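LRR receptor-like serine/threonine-protein kinase RGI3 (Arabidopsis thaliana, PDB 5HZ0) acts as a cell-surface receptor for RGF peptide hormones that maintain the root stem cell niche, the part solved here being its extracellular leucine-rich repeat domain. Local coordinates at residues T302-L307 with S323-L328. The protein carries 5 engineered substitutions. Residues are numbered along the deposited sequence; the frame is centred on the assembly and turned at random.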
# COMPACT_ATOMS: atom_id res chain seq x y z
N THR A 302 -22.62 6.86 -13.18
CA THR A 302 -23.12 7.66 -12.07
C THR A 302 -22.80 7.03 -10.74
O THR A 302 -22.79 7.70 -9.72
CB THR A 302 -24.65 7.92 -12.21
OG1 THR A 302 -25.33 6.69 -12.45
CG2 THR A 302 -24.89 8.83 -13.38
N LYS A 303 -22.55 5.73 -10.77
CA LYS A 303 -22.26 4.98 -9.55
C LYS A 303 -20.77 4.87 -9.21
O LYS A 303 -20.41 4.17 -8.27
CB LYS A 303 -22.87 3.58 -9.64
CG LYS A 303 -24.39 3.52 -9.60
CD LYS A 303 -24.87 2.11 -9.98
CE LYS A 303 -26.13 1.72 -9.22
NZ LYS A 303 -26.36 0.23 -9.20
N LEU A 304 -19.90 5.52 -9.98
CA LEU A 304 -18.46 5.39 -9.74
C LEU A 304 -18.10 5.90 -8.35
O LEU A 304 -18.29 7.07 -8.04
CB LEU A 304 -17.70 6.24 -10.76
CG LEU A 304 -16.41 5.79 -11.45
CD1 LEU A 304 -16.42 4.31 -11.86
CD2 LEU A 304 -16.21 6.67 -12.68
N THR A 305 -17.58 5.02 -7.50
CA THR A 305 -16.92 5.42 -6.26
C THR A 305 -15.40 5.66 -6.38
O THR A 305 -14.84 6.61 -5.81
CB THR A 305 -17.27 4.47 -5.10
OG1 THR A 305 -16.67 3.20 -5.34
CG2 THR A 305 -18.78 4.29 -5.03
N HIS A 306 -14.75 4.77 -7.12
CA HIS A 306 -13.28 4.75 -7.17
C HIS A 306 -12.76 4.93 -8.59
O HIS A 306 -13.02 4.10 -9.46
CB HIS A 306 -12.75 3.44 -6.60
CG HIS A 306 -12.86 3.34 -5.12
ND1 HIS A 306 -14.03 3.03 -4.47
CD2 HIS A 306 -11.92 3.50 -4.14
CE1 HIS A 306 -13.83 3.01 -3.16
NE2 HIS A 306 -12.56 3.29 -2.95
N LEU A 307 -12.06 6.04 -8.82
CA LEU A 307 -11.39 6.19 -10.10
C LEU A 307 -9.89 6.35 -9.85
O LEU A 307 -9.44 7.40 -9.39
CB LEU A 307 -11.94 7.40 -10.84
CG LEU A 307 -11.38 7.75 -12.22
CD1 LEU A 307 -11.52 6.58 -13.20
CD2 LEU A 307 -12.11 9.01 -12.75
N SER A 323 -18.47 16.75 -12.00
CA SER A 323 -19.52 17.04 -11.01
C SER A 323 -20.66 16.01 -11.06
O SER A 323 -21.34 15.77 -10.06
CB SER A 323 -20.07 18.45 -11.20
OG SER A 323 -20.05 18.81 -12.57
N ASN A 324 -20.86 15.38 -12.21
CA ASN A 324 -21.89 14.35 -12.33
C ASN A 324 -21.64 13.08 -11.54
O ASN A 324 -22.58 12.35 -11.24
CB ASN A 324 -22.16 14.01 -13.79
CG ASN A 324 -23.18 14.92 -14.41
OD1 ASN A 324 -24.35 14.91 -14.03
ND2 ASN A 324 -22.74 15.74 -15.36
N LEU A 325 -20.39 12.81 -11.15
CA LEU A 325 -20.19 11.60 -10.39
C LEU A 325 -20.35 12.01 -8.94
O LEU A 325 -19.41 12.49 -8.31
CB LEU A 325 -18.78 11.08 -10.62
CG LEU A 325 -18.38 11.07 -12.09
CD1 LEU A 325 -16.89 11.01 -12.23
CD2 LEU A 325 -19.03 9.88 -12.76
N ARG A 326 -21.53 11.73 -8.41
CA ARG A 326 -21.93 12.26 -7.12
C ARG A 326 -21.59 11.28 -6.02
O ARG A 326 -21.68 11.61 -4.85
CB ARG A 326 -23.43 12.57 -7.11
CG ARG A 326 -23.82 13.73 -8.02
CD ARG A 326 -23.21 15.04 -7.52
NE ARG A 326 -23.37 16.10 -8.50
CZ ARG A 326 -24.47 16.83 -8.64
NH1 ARG A 326 -25.51 16.60 -7.86
NH2 ARG A 326 -24.52 17.78 -9.57
N SER A 327 -21.22 10.08 -6.42
CA SER A 327 -20.82 9.06 -5.47
C SER A 327 -19.30 8.88 -5.32
O SER A 327 -18.85 8.10 -4.48
CB SER A 327 -21.52 7.74 -5.79
OG SER A 327 -22.90 7.86 -5.50
N LEU A 328 -18.52 9.63 -6.10
CA LEU A 328 -17.06 9.47 -6.10
C LEU A 328 -16.44 9.73 -4.72
O LEU A 328 -16.53 10.84 -4.17
CB LEU A 328 -16.47 10.45 -7.11
CG LEU A 328 -15.05 10.27 -7.65
CD1 LEU A 328 -14.96 8.99 -8.46
CD2 LEU A 328 -14.65 11.48 -8.49
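Leu328 lies against the backbone of Leu304 and Thr305, and its methyl CD1 makes several of the close approaches on the tightly packed side of this contact. That methyl is 3.6 Å from the carbonyl oxygen O of Thr305 and also meets CB of Leu307, at 4.2 Å. With CG anti to its own backbone N (chi1 -162°), Leu328 brings CD1 back over the backbone of 304-305 although its CB starts off away from it. The carbonyl O of Leu304 faces the Ser327-Leu328 peptide and approaches Leu328 N to 3.2 Å, at an angle too poor for a hydrogen bond. Deeper in the interior, Leu304 and Leu325, both buried, meet methyl to methyl, CD2 to CD2, at 4.3 Å. Leu304 and Leu328 hold the same place in successive repeats of the leucine-rich repeat solenoid; Leu325 and Leu307 join its hydrophobic interior from other positions.

Toward solvent the fit is looser. Ser327 turns its CB to the chain of Thr302 to Leu304, 4.1 Å from Thr302 O, while its own carbonyl oxygen lies 3.9 Å from CG2 of Thr305. The exposed Arg326 folds back within its own segment, its NE donating to Ser323 O at 2.6 Å in the guanidinium plane. Lys303 NZ is hydrogen-bonded to Asn279 OD1 of the preceding coil.

Segment 302-307 runs into strand 306-308, whereas 323-328 holds the end of a 3-10 segment and the loop leading to the next parallel strand, 330-332, 24 residues on. Backbone bonds of Thr305 to Gln281 on one side and to Thr329 and Met330 on the other link the coils, and Leu307 packs between Leu283 of strand 282-284 and Phe331 of strand 330-332.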